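Long-range contacts in transcriptional regulator, AraC family (Pseudomonas putida, PDB 3GRA), which probably regulates transcription by sequence-specific DNA binding, the crystallised chain being its DJ-1/PfpI-like domain, one piece of the longer protein: residues V23-L28 against A164-L169; P5-I11 against S38-L44; L120-S126 against Q141-A147; W108-W112 against C125-Q131. All coordinates share one frame; numbering follows the deposited sequence.

Interaction 1 of 4, residues V23-L28 against A164-L169; sequences VAMDVL and AMELML
Val27 and Ala24 of helix 18-34 press against Met168 of helix 161-176 in the buried, closely packed part of this helix pair. The two short segments run in nearly the same direction, with axes 8.2 Å apart and crossing at -28°. Met168, a selenomethionine like the other methionines here, starts with CG beside its backbone N (chi1 -69°) and bends again at the next two torsions. The backbone brings its CB to 3.7 Å from Val27 CG1, and chi1 turns CG onto Ala24 CB at 3.5 Å, closer than carbons usually come. Farther along, the SE atom meets the fork of Leu28, with CD2 at 4.0 Å. All four of these residues are buried, and Leu28 also packs on strands 6-12 and 39-45.

Toward the other margin the cover thins. Val23 and Met165 are both partly exposed, yet they still touch firmly, Val23 CG2 lying 3.5 Å from Met165 CB where the side chains cross at about a right angle. Val23 CG1 turns to Ala164 CB, at 4.0 Å. Met165 then bends so that its end leads away from the opposite helix, and Val27 CG2 lies 3.9 Å from Met165 O and barely touches its CG. Toward Leu169 the fit is looser still, CD2 standing 4.3 Å from Val27 CG1.

Every side-chain pair across this contact is apolar, and each helix keeps its backbone bonds to itself. Cohesion must therefore come from van der Waals fit and exclusion of water, with no directional bond to set how the helices slide.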
# COMPACT_ATOMS: atom_id res chain seq x y z
N VAL A 23 -1.08 4.11 -2.64
CA VAL A 23 -1.89 5.21 -3.12
C VAL A 23 -1.24 5.84 -4.36
O VAL A 23 -1.93 6.19 -5.32
CB VAL A 23 -2.11 6.28 -2.03
CG1 VAL A 23 -0.81 7.00 -1.72
CG2 VAL A 23 -3.18 7.26 -2.49
N ALA A 24 0.08 5.99 -4.36
CA ALA A 24 0.74 6.56 -5.52
C ALA A 24 0.46 5.67 -6.75
O ALA A 24 0.13 6.18 -7.82
CB ALA A 24 2.23 6.67 -5.29
N MSE A 25 0.57 4.35 -6.57
CA MSE A 25 0.33 3.39 -7.65
C MSE A 25 -1.11 3.45 -8.13
O MSE A 25 -1.38 3.31 -9.32
CB MSE A 25 0.64 1.96 -7.18
CG MSE A 25 2.12 1.56 -7.21
SE MSE A 25 2.78 1.31 -8.86
CE MSE A 25 2.10 -0.28 -9.28
N ASP A 26 -2.03 3.62 -7.19
CA ASP A 26 -3.44 3.70 -7.54
C ASP A 26 -3.60 4.82 -8.58
O ASP A 26 -4.19 4.61 -9.65
CB ASP A 26 -4.25 4.01 -6.29
CG ASP A 26 -5.55 3.24 -6.24
OD1 ASP A 26 -5.88 2.55 -7.23
OD2 ASP A 26 -6.25 3.33 -5.20
N VAL A 27 -3.05 5.99 -8.28
CA VAL A 27 -3.11 7.13 -9.18
C VAL A 27 -2.61 6.80 -10.58
O VAL A 27 -3.25 7.15 -11.57
CB VAL A 27 -2.28 8.32 -8.64
CG1 VAL A 27 -2.30 9.47 -9.63
CG2 VAL A 27 -2.82 8.77 -7.28
N LEU A 28 -1.46 6.14 -10.67
CA LEU A 28 -0.89 5.80 -11.96
C LEU A 28 -1.67 4.69 -12.68
O LEU A 28 -1.74 4.66 -13.90
CB LEU A 28 0.58 5.39 -11.79
CG LEU A 28 1.47 6.40 -11.05
CD1 LEU A 28 2.87 5.83 -10.93
CD2 LEU A 28 1.48 7.74 -11.78
N ALA A 164 1.65 11.78 -1.01
CA ALA A 164 2.01 10.91 -2.12
C ALA A 164 0.89 10.85 -3.15
O ALA A 164 1.15 10.78 -4.36
CB ALA A 164 2.33 9.50 -1.61
N MSE A 165 -0.36 10.86 -2.70
CA MSE A 165 -1.49 10.83 -3.64
C MSE A 165 -1.47 12.15 -4.43
O MSE A 165 -1.60 12.14 -5.65
CB MSE A 165 -2.83 10.68 -2.92
CG MSE A 165 -4.07 10.63 -3.86
SE MSE A 165 -5.68 10.59 -2.97
CE MSE A 165 -5.86 12.33 -2.61
N GLU A 166 -1.28 13.27 -3.74
CA GLU A 166 -1.24 14.57 -4.41
C GLU A 166 -0.03 14.65 -5.34
O GLU A 166 -0.11 15.21 -6.43
CB GLU A 166 -1.16 15.72 -3.40
CG GLU A 166 -2.41 15.95 -2.55
CD GLU A 166 -3.64 16.32 -3.35
OE1 GLU A 166 -3.50 16.91 -4.45
OE2 GLU A 166 -4.76 16.04 -2.88
N LEU A 167 1.09 14.07 -4.91
CA LEU A 167 2.31 14.10 -5.70
C LEU A 167 2.11 13.45 -7.06
O LEU A 167 2.48 14.02 -8.08
CB LEU A 167 3.46 13.41 -4.95
CG LEU A 167 4.85 13.50 -5.59
CD1 LEU A 167 5.37 14.93 -5.54
CD2 LEU A 167 5.81 12.57 -4.86
N MSE A 168 1.52 12.26 -7.09
CA MSE A 168 1.29 11.58 -8.36
C MSE A 168 0.18 12.26 -9.17
O MSE A 168 0.14 12.15 -10.39
CB MSE A 168 0.97 10.09 -8.13
CG MSE A 168 2.17 9.26 -7.63
SE MSE A 168 3.60 9.18 -8.75
CE MSE A 168 4.57 10.49 -8.16
N LEU A 169 -0.72 12.97 -8.50
CA LEU A 169 -1.78 13.69 -9.20
C LEU A 169 -1.08 14.88 -9.85
O LEU A 169 -1.43 15.29 -10.96
CB LEU A 169 -2.86 14.19 -8.22
CG LEU A 169 -3.92 13.12 -7.91
CD1 LEU A 169 -4.76 13.52 -6.70
CD2 LEU A 169 -4.79 12.94 -9.16

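Interaction 2 of 4, residues P5-I11 against S38-L44; sequences PYRVDFI and SFQFTPL
Tyr6 and Phe39 meet across two parallel strands, where Tyr6 CD2 comes to the edge of the Phe39 ring, near its plane, 3.7 Å from CE1. On the same face of the sheet Val8 CG1 comes to the edge of the Phe41 ring, and Phe41 CB lies against the edge of Phe10, whose side chain runs alongside it. These residues face helices 18-34 and 161-176: Phe41 packs on Met25, and Tyr6 on Leu171.

The opposite face carries the polar group of Arg7, Asp9, Gln40 and Thr42, with Leu44 and Ile11 at its far end. Arg7 bends at chi3 (56°) and lays its guanidinium over Gln40, one flat side turned to Gln40 O and its plane nearly perpendicular to the Gln40 amide. NH2 is shared: it makes a salt bridge with Asp9 OD1 of its own strand at 2.8 Å and, in the guanidinium plane, a hydrogen bond to Thr42 OG1 across the gap at 3.3 Å. Asp9 and Thr42 point the same way, side by side, and Leu44 CD1 packs on Asp9 CB at 3.7 Å. A leucine in place of Arg7 would probably leave the Asp9 carboxylate without its positive mate and Thr42 OG1 without this donor.

Backbone bonds run from Tyr6 N to Ser38 O and Gln40 N to Tyr6 O (both 2.9 Å), by way of Val8 N to Gln40 O, to Leu44 N on Phe10 O (2.8 Å). With helix 18-34 crossing between strands 6-12 and 39-45, this is the beta-alpha-beta unit of the layered alpha/beta fold of the DJ-1/PfpI family.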
# COMPACT_ATOMS: atom_id res chain seq x y z
N PRO A 5 4.54 6.57 -23.25
CA PRO A 5 4.37 5.94 -21.92
C PRO A 5 5.39 6.45 -20.92
O PRO A 5 6.59 6.21 -21.06
CB PRO A 5 4.51 4.43 -22.13
CG PRO A 5 5.45 4.40 -23.34
CD PRO A 5 4.95 5.55 -24.24
N TYR A 6 4.93 7.17 -19.90
CA TYR A 6 5.85 7.69 -18.89
C TYR A 6 6.25 6.50 -17.99
O TYR A 6 5.39 5.84 -17.41
CB TYR A 6 5.15 8.78 -18.07
CG TYR A 6 6.08 9.60 -17.20
CD1 TYR A 6 6.92 10.56 -17.76
CD2 TYR A 6 6.15 9.37 -15.83
CE1 TYR A 6 7.81 11.29 -16.95
CE2 TYR A 6 7.03 10.08 -15.02
CZ TYR A 6 7.86 11.03 -15.58
OH TYR A 6 8.71 11.72 -14.75
N ARG A 7 7.55 6.22 -17.91
CA ARG A 7 8.05 5.10 -17.12
C ARG A 7 8.53 5.49 -15.73
O ARG A 7 9.46 6.28 -15.59
CB ARG A 7 9.21 4.39 -17.83
CG ARG A 7 8.81 3.31 -18.83
CD ARG A 7 9.90 2.24 -18.91
NE ARG A 7 10.18 1.67 -17.59
CZ ARG A 7 9.40 0.79 -16.97
NH1 ARG A 7 8.28 0.37 -17.54
NH2 ARG A 7 9.72 0.35 -15.76
N VAL A 8 7.90 4.94 -14.70
CA VAL A 8 8.30 5.23 -13.33
C VAL A 8 8.48 3.98 -12.47
O VAL A 8 7.58 3.16 -12.35
CB VAL A 8 7.29 6.17 -12.65
CG1 VAL A 8 5.90 5.58 -12.75
CG2 VAL A 8 7.67 6.39 -11.17
N ASP A 9 9.66 3.84 -11.88
CA ASP A 9 9.97 2.71 -11.01
C ASP A 9 10.09 3.16 -9.55
O ASP A 9 10.53 4.27 -9.26
CB ASP A 9 11.27 2.03 -11.45
CG ASP A 9 11.06 1.02 -12.56
OD1 ASP A 9 9.90 0.81 -12.98
OD2 ASP A 9 12.07 0.43 -13.01
N PHE A 10 9.72 2.26 -8.64
CA PHE A 10 9.74 2.54 -7.22
C PHE A 10 10.69 1.63 -6.47
O PHE A 10 10.49 0.42 -6.44
CB PHE A 10 8.34 2.37 -6.64
CG PHE A 10 7.30 3.27 -7.25
CD1 PHE A 10 6.99 4.49 -6.66
CD2 PHE A 10 6.60 2.89 -8.40
CE1 PHE A 10 6.00 5.32 -7.20
CE2 PHE A 10 5.61 3.70 -8.95
CZ PHE A 10 5.30 4.92 -8.35
N ILE A 11 11.71 2.20 -5.84
CA ILE A 11 12.63 1.40 -5.06
C ILE A 11 12.02 1.23 -3.67
O ILE A 11 11.88 2.20 -2.92
CB ILE A 11 14.02 2.06 -4.93
CG1 ILE A 11 14.68 2.19 -6.31
CG2 ILE A 11 14.93 1.21 -4.04
CD1 ILE A 11 15.94 2.98 -6.30
N SER A 38 -0.55 5.27 -20.21
CA SER A 38 -0.04 6.59 -19.86
C SER A 38 1.21 6.38 -19.02
O SER A 38 2.17 7.14 -19.10
CB SER A 38 -1.09 7.36 -19.05
OG SER A 38 -2.28 7.52 -19.79
N PHE A 39 1.21 5.30 -18.23
CA PHE A 39 2.34 4.98 -17.35
C PHE A 39 2.72 3.49 -17.33
O PHE A 39 1.86 2.62 -17.43
CB PHE A 39 2.01 5.36 -15.90
CG PHE A 39 1.72 6.82 -15.69
CD1 PHE A 39 2.75 7.74 -15.65
CD2 PHE A 39 0.42 7.26 -15.50
CE1 PHE A 39 2.49 9.08 -15.42
CE2 PHE A 39 0.15 8.60 -15.27
CZ PHE A 39 1.18 9.51 -15.23
N GLN A 40 4.02 3.24 -17.17
CA GLN A 40 4.57 1.89 -17.03
C GLN A 40 5.39 1.98 -15.73
O GLN A 40 6.24 2.86 -15.59
CB GLN A 40 5.50 1.53 -18.18
CG GLN A 40 4.89 1.66 -19.56
CD GLN A 40 5.83 1.21 -20.65
OE1 GLN A 40 5.97 0.01 -20.91
NE2 GLN A 40 6.50 2.16 -21.30
N PHE A 41 5.14 1.07 -14.80
CA PHE A 41 5.84 1.09 -13.52
C PHE A 41 6.25 -0.30 -13.01
O PHE A 41 5.66 -1.31 -13.41
CB PHE A 41 4.96 1.81 -12.50
CG PHE A 41 3.49 1.66 -12.78
CD1 PHE A 41 2.80 0.53 -12.38
CD2 PHE A 41 2.82 2.62 -13.54
CE1 PHE A 41 1.45 0.35 -12.72
CE2 PHE A 41 1.48 2.45 -13.90
CZ PHE A 41 0.80 1.31 -13.48
N THR A 42 7.25 -0.34 -12.14
CA THR A 42 7.75 -1.59 -11.58
C THR A 42 8.30 -1.46 -10.16
O THR A 42 9.08 -0.55 -9.87
CB THR A 42 8.90 -2.16 -12.43
OG1 THR A 42 8.58 -2.05 -13.82
CG2 THR A 42 9.13 -3.62 -12.09
N PRO A 43 7.89 -2.35 -9.26
CA PRO A 43 8.41 -2.26 -7.90
C PRO A 43 9.83 -2.85 -7.97
O PRO A 43 10.05 -3.89 -8.61
CB PRO A 43 7.44 -3.13 -7.09
CG PRO A 43 6.99 -4.16 -8.10
CD PRO A 43 6.84 -3.38 -9.38
N LEU A 44 10.79 -2.16 -7.36
CA LEU A 44 12.18 -2.60 -7.37
C LEU A 44 12.77 -2.80 -5.97
O LEU A 44 12.42 -2.12 -5.02
CB LEU A 44 13.04 -1.58 -8.14
CG LEU A 44 12.80 -1.24 -9.61
CD1 LEU A 44 13.84 -0.20 -10.03
CD2 LEU A 44 12.90 -2.47 -10.51

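Interaction 3 of 4, residues L120-S126 against Q141-A147; sequences LDDYGCS and QTRITPA
In the small two-stranded parallel sheet set apart from the main one, Tyr123 O receives Arg143 N at 3.0 Å. The Arg143 side chain then folds back, bent at chi3 (-71°), over the neighbouring turn, so that one flat side of its guanidinium faces Tyr123 O. Its NH1 reaches Asp122 OD1 at 3.1 Å as a salt bridge, approached from above the carboxylate plane; NH2 adds a weak bond to Asp122 O, which also receives Arg153. Asp122 belongs to the type II turn from Leu120 to Tyr123, and its N is bound to Gln141 O at 2.7 Å.

The pair forms two short, weakly bonded strands of a beta-alpha-beta unit whose connecting helix, 132-138, packs on Cys125 and Ile144. Inside that unit Cys125 SG meets Thr142 CG2 at 3.7 Å and, more loosely, the end of Ile144.

Beyond the strands, Thr145 N bonds Cys125 O at 2.8 Å, while the Thr145 hydroxyl is tied to Thr150. Ser126 OG, beside its backbone N (chi1 -78°), donates to Ala147 O at 2.7 Å from above the carbonyl plane and is also bonded to Thr150.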
# COMPACT_ATOMS: atom_id res chain seq x y z
N LEU A 120 19.39 16.98 -4.49
CA LEU A 120 18.37 17.95 -4.11
C LEU A 120 19.04 19.30 -3.81
O LEU A 120 18.48 20.16 -3.14
CB LEU A 120 17.60 17.49 -2.86
CG LEU A 120 16.61 16.33 -3.01
CD1 LEU A 120 16.01 16.01 -1.66
CD2 LEU A 120 15.52 16.70 -4.01
N ASP A 121 20.25 19.46 -4.33
CA ASP A 121 20.99 20.70 -4.13
C ASP A 121 20.30 21.83 -4.85
O ASP A 121 20.24 21.84 -6.08
CB ASP A 121 22.42 20.55 -4.65
CG ASP A 121 23.32 19.86 -3.66
OD1 ASP A 121 22.81 19.38 -2.62
OD2 ASP A 121 24.54 19.80 -3.92
N ASP A 122 19.79 22.77 -4.07
CA ASP A 122 19.09 23.93 -4.58
C ASP A 122 17.73 23.53 -5.12
O ASP A 122 17.27 24.00 -6.17
CB ASP A 122 19.92 24.61 -5.67
CG ASP A 122 19.46 26.02 -5.97
OD1 ASP A 122 19.27 26.79 -5.00
OD2 ASP A 122 19.30 26.35 -7.16
N TYR A 123 17.08 22.64 -4.37
CA TYR A 123 15.75 22.14 -4.71
C TYR A 123 14.90 22.13 -3.45
O TYR A 123 15.42 22.12 -2.33
CB TYR A 123 15.84 20.70 -5.22
CG TYR A 123 16.11 20.51 -6.70
CD1 TYR A 123 15.07 20.54 -7.63
CD2 TYR A 123 17.40 20.20 -7.16
CE1 TYR A 123 15.29 20.24 -8.97
CE2 TYR A 123 17.63 19.89 -8.49
CZ TYR A 123 16.57 19.91 -9.40
OH TYR A 123 16.78 19.54 -10.72
N GLY A 124 13.59 22.14 -3.64
CA GLY A 124 12.70 22.08 -2.50
C GLY A 124 12.31 20.63 -2.41
O GLY A 124 12.52 19.88 -3.35
N CYS A 125 11.76 20.22 -1.27
CA CYS A 125 11.31 18.84 -1.11
C CYS A 125 10.44 18.73 0.13
O CYS A 125 10.40 19.64 0.97
CB CYS A 125 12.50 17.88 -0.97
SG CYS A 125 13.33 17.88 0.66
N SER A 126 9.75 17.60 0.23
CA SER A 126 8.89 17.29 1.36
C SER A 126 9.44 16.03 2.00
O SER A 126 9.85 15.10 1.31
CB SER A 126 7.44 17.04 0.90
OG SER A 126 6.78 18.25 0.62
N GLN A 141 22.02 22.67 1.16
CA GLN A 141 21.48 23.31 -0.05
C GLN A 141 20.06 22.88 -0.40
O GLN A 141 19.51 23.32 -1.41
CB GLN A 141 22.39 23.04 -1.25
CG GLN A 141 23.69 23.82 -1.24
CD GLN A 141 24.49 23.63 -2.52
OE1 GLN A 141 24.03 23.97 -3.62
NE2 GLN A 141 25.70 23.09 -2.39
N THR A 142 19.46 22.02 0.42
CA THR A 142 18.11 21.54 0.17
C THR A 142 17.11 22.26 1.08
O THR A 142 17.30 22.32 2.29
CB THR A 142 17.98 20.03 0.42
OG1 THR A 142 18.86 19.32 -0.45
CG2 THR A 142 16.56 19.57 0.17
N ARG A 143 16.06 22.79 0.48
CA ARG A 143 15.02 23.49 1.22
C ARG A 143 13.92 22.53 1.62
O ARG A 143 13.56 21.62 0.87
CB ARG A 143 14.45 24.63 0.37
CG ARG A 143 15.53 25.54 -0.17
CD ARG A 143 14.98 26.53 -1.16
NE ARG A 143 14.60 25.90 -2.42
CZ ARG A 143 15.39 25.82 -3.49
NH1 ARG A 143 16.62 26.33 -3.45
NH2 ARG A 143 14.94 25.26 -4.61
N ILE A 144 13.39 22.72 2.82
CA ILE A 144 12.32 21.88 3.32
C ILE A 144 11.02 22.64 3.11
O ILE A 144 10.83 23.72 3.69
CB ILE A 144 12.48 21.59 4.83
CG1 ILE A 144 13.89 21.05 5.12
CG2 ILE A 144 11.44 20.57 5.27
CD1 ILE A 144 14.20 19.78 4.41
N THR A 145 10.15 22.08 2.29
CA THR A 145 8.86 22.70 2.02
C THR A 145 7.93 22.48 3.20
O THR A 145 7.85 21.37 3.73
CB THR A 145 8.17 22.08 0.80
OG1 THR A 145 9.09 22.04 -0.29
CG2 THR A 145 6.93 22.91 0.42
N PRO A 146 7.21 23.52 3.64
CA PRO A 146 6.30 23.32 4.77
C PRO A 146 4.95 22.76 4.30
O PRO A 146 3.90 23.34 4.59
CB PRO A 146 6.17 24.72 5.37
CG PRO A 146 6.36 25.62 4.20
CD PRO A 146 7.44 24.96 3.38
N ALA A 147 4.98 21.65 3.57
CA ALA A 147 3.77 21.00 3.03
C ALA A 147 4.04 19.52 2.76
O ALA A 147 5.18 19.11 2.56
CB ALA A 147 3.33 21.71 1.73

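Interaction 4 of 4, residues W108-W112 against C125-Q131; sequences WNGAW and CSIHPEQ
His128 lies over one face of the Trp108 indole, its ring almost parallel (8°) but slid aside, with centroids 4.6 Å apart against the five-membered ring. The overlap is slight: ND1 sits above the rim of the indole, and His128 CB rests over the five-membered ring as a CH-pi contact. The backbones are also joined, His128 N to Trp108 O at 2.9 Å.

Ile127 is the chief bump. Fully extended, with CG1 anti to the backbone N, it pushes CG1 against Asn109 CA and sets CD1 against the start of helix 110-117, 3.9 Å from both N and CB of Trp112. Next to it the small Ala111 methyl meets Ser126 O at 3.6 Å and also touches Cys125 SG. A water lies between Ala111 and Ser126, accepting from Ala111 N and probably donating to Ser126 O.

Gln131 folds back, bent at chi2, so that OE1 comes close to the Asn109 side chain. ND2 of Asn109 gives it a hydrogen bond of 2.8 Å, the two amides being turned 78° apart, and Gly80 O takes this nitrogen as well. A second water, donating to Gln131 OE1 at 2.6 Å, accepts from Trp108 NE1 at 2.7 Å. An alanine at Gln131 would probably leave this water with one partner fewer and set the Asn109 amide freer to turn.

Trp108, with positive phi, stands at the sharp turn between strand 103-107 and helix 110-117, consistent with the nucleophile elbow of the DJ-1/PfpI family, where relatives commonly carry a cysteine close to a histidine; here a tryptophan probably takes that place, beside His128.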
# COMPACT_ATOMS: atom_id res chain seq x y z
N TRP A 108 7.49 9.43 1.93
CA TRP A 108 7.69 9.36 3.38
C TRP A 108 9.01 10.06 3.73
O TRP A 108 9.00 11.25 4.04
CB TRP A 108 7.68 7.92 3.87
CG TRP A 108 7.49 7.84 5.37
CD1 TRP A 108 8.45 7.95 6.33
CD2 TRP A 108 6.24 7.76 6.06
NE1 TRP A 108 7.88 7.96 7.59
CE2 TRP A 108 6.52 7.84 7.45
CE3 TRP A 108 4.90 7.63 5.65
CZ2 TRP A 108 5.51 7.80 8.42
CZ3 TRP A 108 3.89 7.59 6.63
CH2 TRP A 108 4.21 7.67 8.00
N ASN A 109 10.13 9.35 3.68
CA ASN A 109 11.44 9.98 3.94
C ASN A 109 12.45 9.71 2.84
O ASN A 109 13.64 9.94 3.02
CB ASN A 109 12.03 9.55 5.29
CG ASN A 109 12.09 8.06 5.45
OD1 ASN A 109 12.47 7.33 4.53
ND2 ASN A 109 11.71 7.59 6.64
N GLY A 110 11.97 9.23 1.69
CA GLY A 110 12.89 8.96 0.60
C GLY A 110 13.73 10.18 0.23
O GLY A 110 14.82 10.06 -0.31
N ALA A 111 13.21 11.37 0.50
CA ALA A 111 13.94 12.58 0.19
C ALA A 111 15.22 12.62 0.99
O ALA A 111 16.20 13.25 0.59
CB ALA A 111 13.09 13.80 0.47
N TRP A 112 15.24 11.96 2.14
CA TRP A 112 16.47 11.94 2.93
C TRP A 112 17.60 11.35 2.05
O TRP A 112 18.71 11.87 2.01
CB TRP A 112 16.31 11.08 4.19
CG TRP A 112 17.51 11.12 5.10
CD1 TRP A 112 17.82 12.10 6.01
CD2 TRP A 112 18.57 10.17 5.16
NE1 TRP A 112 19.01 11.80 6.63
CE2 TRP A 112 19.49 10.62 6.13
CE3 TRP A 112 18.84 8.97 4.48
CZ2 TRP A 112 20.66 9.91 6.45
CZ3 TRP A 112 19.99 8.26 4.80
CH2 TRP A 112 20.89 8.74 5.77
N CYS A 125 11.76 20.22 -1.27
CA CYS A 125 11.31 18.84 -1.11
C CYS A 125 10.44 18.73 0.13
O CYS A 125 10.40 19.64 0.97
CB CYS A 125 12.50 17.88 -0.97
SG CYS A 125 13.33 17.88 0.66
N SER A 126 9.75 17.60 0.23
CA SER A 126 8.89 17.29 1.36
C SER A 126 9.44 16.03 2.00
O SER A 126 9.85 15.10 1.31
CB SER A 126 7.44 17.04 0.90
OG SER A 126 6.78 18.25 0.62
N ILE A 127 9.46 16.01 3.32
CA ILE A 127 9.98 14.85 4.02
C ILE A 127 9.28 14.71 5.35
O ILE A 127 8.83 15.69 5.93
CB ILE A 127 11.51 15.01 4.28
CG1 ILE A 127 12.07 13.77 4.96
CG2 ILE A 127 11.76 16.24 5.14
CD1 ILE A 127 13.61 13.80 5.13
N HIS A 128 9.17 13.48 5.83
CA HIS A 128 8.55 13.26 7.12
C HIS A 128 9.38 14.03 8.15
O HIS A 128 10.60 14.10 8.05
CB HIS A 128 8.57 11.78 7.48
CG HIS A 128 7.80 11.47 8.73
ND1 HIS A 128 6.44 11.20 8.72
CD2 HIS A 128 8.17 11.49 10.03
CE1 HIS A 128 6.01 11.07 9.96
NE2 HIS A 128 7.04 11.24 10.77
N PRO A 129 8.71 14.62 9.16
CA PRO A 129 9.35 15.40 10.23
C PRO A 129 10.47 14.66 10.98
O PRO A 129 11.49 15.26 11.34
CB PRO A 129 8.18 15.74 11.15
CG PRO A 129 7.05 15.92 10.14
CD PRO A 129 7.24 14.70 9.26
N GLU A 130 10.30 13.36 11.20
CA GLU A 130 11.29 12.56 11.92
C GLU A 130 12.68 12.68 11.28
O GLU A 130 13.69 12.62 11.98
CB GLU A 130 10.86 11.09 11.95
CG GLU A 130 11.59 10.20 12.96
CD GLU A 130 11.31 10.59 14.41
OE1 GLU A 130 10.14 10.91 14.72
OE2 GLU A 130 12.26 10.56 15.23
N GLN A 131 12.73 12.88 9.97
CA GLN A 131 14.02 12.98 9.29
C GLN A 131 14.38 14.37 8.77
O GLN A 131 15.36 14.53 8.06
CB GLN A 131 14.08 11.98 8.13
CG GLN A 131 14.38 10.52 8.54
CD GLN A 131 13.18 9.81 9.16
OE1 GLN A 131 12.18 9.57 8.49
NE2 GLN A 131 13.29 9.46 10.44
O HOH W 1 9.80 8.87 9.23
O HOH W 2 10.40 12.00 1.12

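Interactions 1 and 2 lie side by side: helix 18-34 connects the two strands of interaction 2 and carries one side of interaction 1, and they touch where Met25 and Leu28 pack on Val8, Phe10 and Phe41, their centres 12 Å apart. Their segments alternate along the chain, as do those of interactions 3 and 4. Interaction 2 closes before 3 and 4 open; these, 10 Å apart between centres, share Cys125 and Ser126 on the far side of the chain's centre from interaction 2. Both are nested inside the loop closed by interaction 1. Helix 161-176 thus returns to pack beside the first helix, tying early and late parts of the DJ-1/PfpI-like domain together.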